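Local coordinates for protein ribosomal RNA small subunit methyltransferase E (Neisseria gonorrhoeae, PDB 5VM8) that probably methylates N3 of a specific uridine in 16S ribosomal RNA, using S-adenosyl methionine as the methyl donor, at residues Q102-E106 and L107-A111; A130-L133 and A134-E138; A182-L185 and G186-R189; Q211-E215 and A216-A220; A239-Q242 and T243-D247. All coordinates share one frame; numbering follows the deposited sequence.

Contact 1: Q102-E106 and L107-A111; sequences QKSVE and LGVTA
Val109 N donates to Ser104 O at 2.9 Å and Gly108 N to Val105 O at 3.0 Å, two backbone bonds folded back into the last turn of the helix, and the positive phi of Gly108 (95°) turns the chain between them. The first of these is nearly straight, 167° at the hydrogen. The second comes from above the plane of the Val105 carbonyl instead of along a lone pair. Beneath the turn, Val109 brings its CG1 branch over the end of the helix, 3.3 Å from Ser104 O and 3.4 Å from Ser104 OG. That branch sits between the backbone N and the carbonyl carbon of Val109 (chi1 80°), which leaves CG2 anti to N and turned off the Ser104 carbonyl. On another flank, Leu107 lays CG 3.1 Å from Lys103 O, the same oxygen that receives Leu107 N. One turn back, Lys103 NZ is held by two acceptors, Gln102 OE1 and Glu106 OE2, the latter a salt bridge at 2.9 Å through the syn lone pair of the carboxylate. Arg149 NH1 bonds both Val105 O and Val109 O, so one guanidinium ties the helix end to the chain leaving it. Positive-phi glycine, paired return bonds and an apolar residue packed beneath make this a Schellman motif, here leading helix 94-106 into strand 111-116 of the parallel sheet of the SPOUT methyltransferase domain.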
# COMPACT_ATOMS: atom_id res chain seq x y z
N GLN A 102 5.75 3.09 -0.94
CA GLN A 102 5.96 3.37 0.48
C GLN A 102 5.07 4.50 0.97
O GLN A 102 4.39 4.36 2.00
CB GLN A 102 7.42 3.71 0.73
CG GLN A 102 7.69 4.12 2.19
CD GLN A 102 9.14 4.50 2.41
OE1 GLN A 102 9.55 5.63 2.14
NE2 GLN A 102 9.92 3.55 2.87
N LYS A 103 5.04 5.64 0.26
CA LYS A 103 4.33 6.80 0.79
C LYS A 103 2.82 6.61 0.70
O LYS A 103 2.08 7.12 1.55
CB LYS A 103 4.76 8.08 0.08
CG LYS A 103 6.00 8.74 0.70
CD LYS A 103 7.18 7.78 0.66
CE LYS A 103 8.43 8.38 1.19
NZ LYS A 103 8.47 8.17 2.68
N SER A 104 2.35 5.88 -0.32
CA SER A 104 0.92 5.63 -0.44
C SER A 104 0.42 4.78 0.73
O SER A 104 -0.74 4.94 1.17
CB SER A 104 0.63 5.00 -1.82
OG SER A 104 0.78 3.60 -1.83
N VAL A 105 1.27 3.89 1.25
CA VAL A 105 0.94 3.12 2.46
C VAL A 105 0.90 4.04 3.68
O VAL A 105 -0.00 3.94 4.51
CB VAL A 105 1.94 1.96 2.65
CG1 VAL A 105 1.73 1.31 4.02
CG2 VAL A 105 1.78 0.92 1.52
N GLU A 106 1.89 4.92 3.83
CA GLU A 106 1.85 5.88 4.93
C GLU A 106 0.58 6.72 4.85
O GLU A 106 0.02 7.08 5.89
CB GLU A 106 3.06 6.81 4.93
CG GLU A 106 4.41 6.14 5.16
CD GLU A 106 5.58 7.10 4.88
OE1 GLU A 106 5.48 8.30 5.23
OE2 GLU A 106 6.55 6.70 4.23
N LEU A 107 0.12 7.04 3.63
CA LEU A 107 -1.07 7.87 3.46
C LEU A 107 -2.35 7.06 3.50
O LEU A 107 -3.43 7.62 3.28
CB LEU A 107 -0.98 8.64 2.15
CG LEU A 107 0.22 9.59 2.12
CD1 LEU A 107 0.52 10.05 0.71
CD2 LEU A 107 -0.03 10.80 3.02
N GLY A 108 -2.28 5.75 3.76
CA GLY A 108 -3.44 4.97 4.10
C GLY A 108 -4.12 4.23 2.97
O GLY A 108 -5.27 3.80 3.15
N VAL A 109 -3.46 4.07 1.83
CA VAL A 109 -4.08 3.36 0.71
C VAL A 109 -4.44 1.95 1.16
O VAL A 109 -3.74 1.34 1.98
CB VAL A 109 -3.12 3.38 -0.50
CG1 VAL A 109 -2.01 2.32 -0.37
CG2 VAL A 109 -3.86 3.26 -1.79
N THR A 110 -5.58 1.44 0.68
CA THR A 110 -6.07 0.15 1.17
C THR A 110 -5.65 -1.02 0.30
O THR A 110 -5.59 -2.15 0.80
CB THR A 110 -7.59 0.12 1.34
OG1 THR A 110 -8.21 -0.35 0.14
CG2 THR A 110 -8.13 1.48 1.68
N ALA A 111 -5.38 -0.80 -0.99
CA ALA A 111 -4.89 -1.87 -1.84
C ALA A 111 -4.14 -1.27 -3.01
O ALA A 111 -4.34 -0.11 -3.37
CB ALA A 111 -6.04 -2.77 -2.34

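Contact 2: A130-L133 and A134-E138; sequences AKRL and ARWQE
Trp136 lies back over the preceding helical turn and can be followed outward from its CB, which rests 3.3 Å from Arg132 O. The next atom, CG, is closer still at 3.0 Å to that same Arg132 O, which stands over one face of the indole, displaced toward the rim. With CG anti to the carbonyl carbon and beside the backbone N (chi1 -68°), the ring is carried back along the helix toward residue 132. CD1 and CD2 flank this oxygen and NE1 is still near it, while CE3 approaches Leu133, with Leu133 CA 3.9 Å away and Leu133 CD1 at the looser distance of 4.3 Å. Farther out, the six-membered ring of Trp136 takes Arg132 CB over its face, 4.0 Å from the centroid and 15° off the normal, a CH-pi contact. CE2, CZ2 and CH2 all lie near Arg132 CB, and CZ2 is also grazed by Arg132 CD at 4.2 Å. The Arg132 chain runs on extended past the ring, and its NH2 bonds the backbone oxygen of Arg123. Arg132 O meanwhile accepts Trp136 N at 2.7 Å, so one carbonyl both holds the residue's backbone and lies against one face of its ring. Arg135 forms a salt bridge with Asp98 of helix 94-106. The pattern is an i to i+4 aromatic contact along one amphipathic helix, whose tryptophan packs against Met97 and Leu101 of helix 94-106.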
# COMPACT_ATOMS: atom_id res chain seq x y z
N ALA A 130 7.75 -12.02 -10.34
CA ALA A 130 7.58 -12.52 -8.98
C ALA A 130 8.55 -11.86 -8.00
O ALA A 130 8.18 -11.55 -6.86
CB ALA A 130 7.77 -14.04 -8.95
N LYS A 131 9.80 -11.64 -8.42
CA LYS A 131 10.77 -11.06 -7.50
C LYS A 131 10.44 -9.61 -7.18
O LYS A 131 10.60 -9.18 -6.04
CB LYS A 131 12.19 -11.20 -8.06
CG LYS A 131 12.65 -12.65 -8.26
CD LYS A 131 14.18 -12.71 -8.48
CE LYS A 131 14.68 -14.11 -8.75
NZ LYS A 131 16.11 -14.05 -9.15
N ARG A 132 9.95 -8.85 -8.17
CA ARG A 132 9.56 -7.46 -7.92
C ARG A 132 8.31 -7.39 -7.05
O ARG A 132 8.25 -6.58 -6.11
CB ARG A 132 9.33 -6.72 -9.24
CG ARG A 132 10.53 -6.67 -10.15
CD ARG A 132 10.45 -5.52 -11.14
NE ARG A 132 11.40 -5.70 -12.24
CZ ARG A 132 12.65 -5.22 -12.29
NH1 ARG A 132 13.15 -4.49 -11.28
NH2 ARG A 132 13.40 -5.49 -13.35
N LEU A 133 7.31 -8.22 -7.34
CA LEU A 133 6.12 -8.26 -6.51
C LEU A 133 6.48 -8.53 -5.05
O LEU A 133 6.03 -7.82 -4.14
CB LEU A 133 5.15 -9.33 -7.04
CG LEU A 133 3.76 -9.39 -6.39
CD1 LEU A 133 3.07 -8.07 -6.53
CD2 LEU A 133 2.88 -10.50 -6.98
N ALA A 134 7.36 -9.51 -4.81
CA ALA A 134 7.76 -9.85 -3.45
C ALA A 134 8.53 -8.70 -2.80
O ALA A 134 8.35 -8.44 -1.60
CB ALA A 134 8.60 -11.13 -3.45
N ARG A 135 9.37 -8.01 -3.56
CA ARG A 135 10.05 -6.85 -3.00
C ARG A 135 9.07 -5.72 -2.75
O ARG A 135 9.12 -5.07 -1.70
CB ARG A 135 11.20 -6.41 -3.91
CG ARG A 135 12.16 -5.45 -3.24
CD ARG A 135 13.35 -5.06 -4.14
NE ARG A 135 13.89 -3.79 -3.70
CZ ARG A 135 13.47 -2.60 -4.13
NH1 ARG A 135 14.01 -1.50 -3.62
NH2 ARG A 135 12.51 -2.51 -5.06
N TRP A 136 8.13 -5.52 -3.68
CA TRP A 136 7.08 -4.53 -3.47
C TRP A 136 6.27 -4.87 -2.24
O TRP A 136 5.91 -3.98 -1.46
CB TRP A 136 6.18 -4.46 -4.69
CG TRP A 136 6.88 -3.90 -5.88
CD1 TRP A 136 8.03 -3.18 -5.88
CD2 TRP A 136 6.50 -4.06 -7.25
NE1 TRP A 136 8.38 -2.86 -7.16
CE2 TRP A 136 7.46 -3.39 -8.03
CE3 TRP A 136 5.44 -4.69 -7.90
CZ2 TRP A 136 7.39 -3.32 -9.40
CZ3 TRP A 136 5.37 -4.64 -9.28
CH2 TRP A 136 6.34 -3.95 -10.01
N GLN A 137 5.97 -6.16 -2.04
CA GLN A 137 5.20 -6.55 -0.87
C GLN A 137 5.96 -6.22 0.41
O GLN A 137 5.37 -5.73 1.38
CB GLN A 137 4.86 -8.04 -0.95
CG GLN A 137 3.73 -8.46 -0.04
CD GLN A 137 2.38 -7.94 -0.51
OE1 GLN A 137 1.90 -8.30 -1.60
NE2 GLN A 137 1.75 -7.08 0.30
N GLU A 138 7.29 -6.42 0.40
CA GLU A 138 8.13 -6.14 1.57
C GLU A 138 8.24 -4.64 1.85
O GLU A 138 8.32 -4.23 3.01
CB GLU A 138 9.53 -6.76 1.38

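Contact 3: A182-L185 and G186-R189; sequences ACKL and GDIR
Ile188 and Cys183 make the tight side of this small turn. The CG2 branch of Ile188 comes within 3.5 Å of Cys183 SG and 3.3 Å of Lys184 O. This methyl also lies against Leu185 O, and the other branch, CG1, adds a second touch on Leu185 O at 3.4 Å. Its CG1 lies between the backbone N and the carbonyl carbon (chi1 79°), which sets CG2 beside N and facing the sulfur. Cys183 in turn directs its CB toward the turn, and its CB-SG bond points nearly at the methyl, which presents its flank. Leu185, buried, points its side chain away from the turn into the sheet and helix behind it, onto Val221, Leu175, Ala240 and Met241, and Ile188 continues that apolar layer with Val221 and Leu175. The backbone between them is a type I beta turn from Leu185 to Ile188, placed where the outermost strand 182-184 of the parallel sheet ends and the chain heads for strand 195-199. The one backbone hydrogen bond across the segments is weak: Asp187 N reaches Lys184 O at 3.1 Å, but the angle at the hydrogen is only 124°. On the exposed side, Lys184 and Asp187 run alongside each other and point the same way. Their meeting is through carbon: Asp187 OD2 lies 3.4 Å from Lys184 CD and 3.5 Å from Lys184 CB. The lysine chain bends at its third and fourth torsions, leaving NZ 5.8 Å from Asp187 OD2, too far for a salt bridge, although the opposite charges may still attract weakly.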
# COMPACT_ATOMS: atom_id res chain seq x y z
N ALA A 182 -10.94 16.31 -18.25
CA ALA A 182 -10.77 16.31 -16.81
C ALA A 182 -11.61 17.36 -16.08
O ALA A 182 -12.05 18.36 -16.64
CB ALA A 182 -9.30 16.56 -16.45
N CYS A 183 -11.76 17.10 -14.78
CA CYS A 183 -12.30 18.01 -13.77
C CYS A 183 -11.37 17.96 -12.55
O CYS A 183 -10.46 17.12 -12.47
CB CYS A 183 -13.73 17.64 -13.36
SG CYS A 183 -13.91 16.11 -12.33
N LYS A 184 -11.56 18.87 -11.61
CA LYS A 184 -10.72 18.74 -10.44
C LYS A 184 -11.24 17.59 -9.59
O LYS A 184 -12.41 17.21 -9.66
CB LYS A 184 -10.71 20.03 -9.62
CG LYS A 184 -10.23 21.25 -10.40
CD LYS A 184 -10.45 22.53 -9.62
CE LYS A 184 -9.26 22.84 -8.76
NZ LYS A 184 -8.05 22.56 -9.55
N LEU A 185 -10.34 17.06 -8.76
CA LEU A 185 -10.69 15.99 -7.84
C LEU A 185 -11.74 16.45 -6.84
O LEU A 185 -12.58 15.65 -6.42
CB LEU A 185 -9.44 15.52 -7.11
CG LEU A 185 -9.48 14.30 -6.21
CD1 LEU A 185 -9.83 13.06 -6.99
CD2 LEU A 185 -8.12 14.18 -5.55
N GLY A 186 -11.71 17.72 -6.43
CA GLY A 186 -12.73 18.20 -5.53
C GLY A 186 -14.08 18.36 -6.20
O GLY A 186 -15.12 18.13 -5.58
N ASP A 187 -14.08 18.69 -7.49
CA ASP A 187 -15.30 18.93 -8.26
C ASP A 187 -15.98 17.65 -8.73
O ASP A 187 -16.94 17.75 -9.50
CB ASP A 187 -15.01 19.82 -9.47
CG ASP A 187 -14.51 21.19 -9.08
OD1 ASP A 187 -14.87 21.68 -8.00
OD2 ASP A 187 -13.75 21.78 -9.87
N ILE A 188 -15.52 16.47 -8.31
CA ILE A 188 -16.15 15.21 -8.72
C ILE A 188 -17.33 14.95 -7.82
O ILE A 188 -17.40 15.43 -6.69
CB ILE A 188 -15.20 13.99 -8.68
CG1 ILE A 188 -15.06 13.48 -7.25
CG2 ILE A 188 -13.85 14.23 -9.36
CD1 ILE A 188 -14.51 12.09 -7.15
N ARG A 189 -18.30 14.20 -8.36
CA ARG A 189 -19.45 13.78 -7.58
C ARG A 189 -18.95 13.15 -6.30
O ARG A 189 -17.98 12.38 -6.31
CB ARG A 189 -20.27 12.76 -8.39
CG ARG A 189 -21.70 12.60 -7.96
CD ARG A 189 -22.31 11.28 -8.46
NE ARG A 189 -22.89 11.34 -9.81
CZ ARG A 189 -24.11 11.78 -10.09
NH1 ARG A 189 -24.90 12.21 -9.12
NH2 ARG A 189 -24.54 11.78 -11.35

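Contact 4: Q211-E215 and A216-A220; sequences QQAFE and AGFQA
A Schellman motif ends helix 207-215 and passes the chain into strand 219-222, with Gly217 at positive phi (88°) as the turning residue. Its two return bonds run from Phe218 N to Ala213 O, 2.9 Å, and from Gly217 N to Phe214 O, 3.1 Å. The latter donor stands well above the carbonyl plane, whereas Ala216 N keeps an ordinary helical bond to Gln212 O. Apolar closure comes from Phe218, whose CB packs 3.9 Å from Ala213 CB and 3.2 Å from Ala213 O. Because CG is anti to the carbonyl carbon (chi1 -82°), the ring swings so that its edge, at CD1, meets Ala213 O at 3.5 Å; Ala216 CB also lies at this edge, in the ring plane. Beyond the cap, Phe218 touches Leu165 and Ile176, and Phe214, pointing away from the turn, takes part in a cation-pi contact with Arg181. In the strand, Gln219 NE2 bonds Ala220 O at 2.7 Å, nearly straight. At the helix end, the bond from Phe218 N to Ala213 O takes the place of the regular one from Gly217 N, and the same oxygen lies beside the edge of the phenyl ring, which is probably mildly favourable, since the rim of such a ring is weakly positive.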
# COMPACT_ATOMS: atom_id res chain seq x y z
N GLN A 211 -8.81 6.63 -23.79
CA GLN A 211 -10.12 6.25 -24.32
C GLN A 211 -10.67 5.02 -23.62
O GLN A 211 -11.85 4.99 -23.25
CB GLN A 211 -10.03 6.02 -25.82
CG GLN A 211 -10.43 7.21 -26.64
CD GLN A 211 -11.90 7.57 -26.50
OE1 GLN A 211 -12.27 8.73 -26.62
NE2 GLN A 211 -12.75 6.56 -26.29
N GLN A 212 -9.84 4.01 -23.42
CA GLN A 212 -10.34 2.80 -22.78
C GLN A 212 -10.84 3.11 -21.38
O GLN A 212 -11.92 2.65 -20.99
CB GLN A 212 -9.25 1.72 -22.77
CG GLN A 212 -9.16 0.97 -24.11
CD GLN A 212 -7.77 0.37 -24.41
OE1 GLN A 212 -7.02 0.03 -23.50
NE2 GLN A 212 -7.45 0.25 -25.70
N ALA A 213 -10.09 3.93 -20.63
CA ALA A 213 -10.49 4.33 -19.29
C ALA A 213 -11.78 5.14 -19.33
O ALA A 213 -12.71 4.86 -18.57
CB ALA A 213 -9.36 5.11 -18.61
N PHE A 214 -11.87 6.08 -20.27
CA PHE A 214 -13.10 6.85 -20.42
C PHE A 214 -14.30 5.92 -20.71
O PHE A 214 -15.38 6.08 -20.13
CB PHE A 214 -12.90 7.88 -21.54
CG PHE A 214 -14.10 8.77 -21.81
CD1 PHE A 214 -15.21 8.31 -22.50
CD2 PHE A 214 -14.10 10.10 -21.39
CE1 PHE A 214 -16.29 9.13 -22.74
CE2 PHE A 214 -15.18 10.93 -21.63
CZ PHE A 214 -16.27 10.44 -22.31
N GLU A 215 -14.12 4.96 -21.62
CA GLU A 215 -15.18 3.99 -21.90
C GLU A 215 -15.46 3.06 -20.72
O GLU A 215 -16.59 2.60 -20.55
CB GLU A 215 -14.83 3.20 -23.16
CG GLU A 215 -14.88 4.03 -24.43
CD GLU A 215 -14.21 3.33 -25.58
OE1 GLU A 215 -13.71 2.20 -25.37
OE2 GLU A 215 -14.21 3.88 -26.70
N ALA A 216 -14.45 2.73 -19.91
CA ALA A 216 -14.69 1.94 -18.71
C ALA A 216 -15.35 2.74 -17.58
O ALA A 216 -15.50 2.22 -16.48
CB ALA A 216 -13.39 1.33 -18.19
N GLY A 217 -15.72 3.99 -17.83
CA GLY A 217 -16.38 4.80 -16.83
C GLY A 217 -15.47 5.57 -15.91
O GLY A 217 -15.93 6.06 -14.88
N PHE A 218 -14.19 5.71 -16.24
CA PHE A 218 -13.25 6.44 -15.41
C PHE A 218 -13.35 7.94 -15.65
O PHE A 218 -13.45 8.39 -16.79
CB PHE A 218 -11.83 5.99 -15.68
CG PHE A 218 -11.44 4.75 -14.95
CD1 PHE A 218 -11.83 3.49 -15.46
CD2 PHE A 218 -10.69 4.82 -13.79
CE1 PHE A 218 -11.48 2.33 -14.79
CE2 PHE A 218 -10.33 3.68 -13.12
CZ PHE A 218 -10.72 2.42 -13.62
N GLN A 219 -13.34 8.71 -14.55
CA GLN A 219 -13.32 10.16 -14.63
C GLN A 219 -11.89 10.65 -14.50
O GLN A 219 -11.16 10.23 -13.58
CB GLN A 219 -14.19 10.80 -13.54
CG GLN A 219 -14.02 12.34 -13.43
CD GLN A 219 -14.45 13.12 -14.70
OE1 GLN A 219 -15.62 13.13 -15.07
NE2 GLN A 219 -13.49 13.79 -15.33
N ALA A 220 -11.47 11.49 -15.45
CA ALA A 220 -10.14 12.08 -15.45
C ALA A 220 -10.10 13.28 -14.49
O ALA A 220 -10.99 14.14 -14.51
CB ALA A 220 -9.75 12.49 -16.87

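Contact 5: A239-Q242 and T243-D247; sequences AAMQ and TLWGD
Met241 reaches the Trp245 indole obliquely, its CG 3.8 Å from Trp245 CZ3, and Leu244 CB lies over one face of that ring, 3.5 Å above the plane and toward the rim. Beyond the two segments, His190 meets this indole edge-to-face. The other flat pair is the Gln242 amide and the Asp247 carboxylate, whose planes are 58° apart, with Gln242 OE1 3.7 Å from Asp247 OD1. These two oxygens do not pair: Gln242 OE1 is hydrogen-bonded to Ser81 OG and NE2 to Leu107 O, so both ends of the amide are satisfied and its rotation is fixed. A bend at its second torsion (-65°) brings OE1 within 3.2 Å of Gly246 CA. At the helix end Thr243 folds OG1 back beside its own N (chi1 -59°), and both donate to Ala239 O from opposite faces of that carbonyl, OG1 at 2.9 Å. Trp245 N closes the last strong bond, 2.8 Å to Met241 O; those of Gly246 N to Met241 O and Gln242 O are weak. Thus helix 232-244 ends with Met241 and Trp245 on Ile195 of strand 195-199, Trp245 also on Ile188 after strand 182-184, and Gln242 reaching Leu107 just past helix 94-106.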
# COMPACT_ATOMS: atom_id res chain seq x y z
N ALA A 239 -3.51 12.09 -0.46
CA ALA A 239 -3.63 13.00 0.68
C ALA A 239 -4.83 13.92 0.51
O ALA A 239 -5.57 14.18 1.47
CB ALA A 239 -2.34 13.82 0.86
N ALA A 240 -5.03 14.41 -0.71
CA ALA A 240 -6.21 15.22 -1.00
C ALA A 240 -7.49 14.42 -0.78
O ALA A 240 -8.49 14.95 -0.28
CB ALA A 240 -6.15 15.74 -2.45
N MET A 241 -7.48 13.13 -1.14
CA MET A 241 -8.65 12.28 -0.93
C MET A 241 -8.91 12.08 0.56
O MET A 241 -10.06 12.07 1.00
CB MET A 241 -8.46 10.93 -1.62
CG MET A 241 -8.52 10.96 -3.12
SD MET A 241 -8.13 9.34 -3.88
CE MET A 241 -7.68 9.92 -5.50
N GLN A 242 -7.84 11.86 1.35
CA GLN A 242 -8.03 11.73 2.80
C GLN A 242 -8.54 13.03 3.43
O GLN A 242 -9.20 12.99 4.48
CB GLN A 242 -6.72 11.29 3.49
CG GLN A 242 -6.11 9.94 3.03
CD GLN A 242 -6.98 8.70 3.35
OE1 GLN A 242 -8.10 8.80 3.87
NE2 GLN A 242 -6.46 7.54 3.02
N THR A 243 -8.23 14.18 2.83
CA THR A 243 -8.69 15.47 3.34
C THR A 243 -10.17 15.70 3.03
O THR A 243 -10.92 16.22 3.88
CB THR A 243 -7.80 16.59 2.78
OG1 THR A 243 -6.45 16.35 3.15
CG2 THR A 243 -8.23 17.95 3.27
N LEU A 244 -10.63 15.29 1.84
CA LEU A 244 -12.03 15.45 1.45
C LEU A 244 -12.93 14.35 2.01
O LEU A 244 -14.07 14.60 2.38
CB LEU A 244 -12.16 15.47 -0.08
CG LEU A 244 -11.56 16.68 -0.78
CD1 LEU A 244 -11.45 16.46 -2.27
CD2 LEU A 244 -12.43 17.88 -0.47
N TRP A 245 -12.45 13.11 2.03
CA TRP A 245 -13.31 11.97 2.35
C TRP A 245 -12.73 11.02 3.38
O TRP A 245 -13.43 10.08 3.79
CB TRP A 245 -13.66 11.20 1.05
CG TRP A 245 -14.08 12.15 -0.07
CD1 TRP A 245 -15.10 13.05 -0.02
CD2 TRP A 245 -13.49 12.30 -1.38
NE1 TRP A 245 -15.17 13.76 -1.19
CE2 TRP A 245 -14.20 13.32 -2.04
CE3 TRP A 245 -12.43 11.67 -2.04
CZ2 TRP A 245 -13.89 13.73 -3.34
CZ3 TRP A 245 -12.13 12.08 -3.32
CH2 TRP A 245 -12.86 13.10 -3.96
N GLY A 246 -11.46 11.19 3.79
CA GLY A 246 -10.84 10.27 4.73
C GLY A 246 -10.57 10.78 6.14
O GLY A 246 -11.29 11.64 6.65
N ASP A 247 -9.52 10.29 6.78
CA ASP A 247 -9.30 10.64 8.18
C ASP A 247 -8.38 11.85 8.33
O ASP A 247 -7.93 12.12 9.45
CB ASP A 247 -8.76 9.43 8.98
CG ASP A 247 -7.41 8.93 8.48
OD1 ASP A 247 -6.98 9.31 7.37
OD2 ASP A 247 -6.76 8.16 9.23

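In the fold
From the N terminus the chain first meets contact 1, which turns helix 94-106 into strand 111-116; contact 2 follows within helix 128-147, packed against helix 94-106, though the two contacts' nearest atoms stay about 7 Å apart. Contact 3 turns the chain at the outer strand 182-184, and contact 4 ends helix 207-215 before strand 219-222, the neighbour of 182-184, to which it is joined by Cys183 N and Ala220 O. Contact 5, at the end of helix 232-244, returns to both regions: Trp245 and Leu244 pack on contact 3, and Gln242 reaches Leu107 of contact 1. All five run in series, none nesting or crossing.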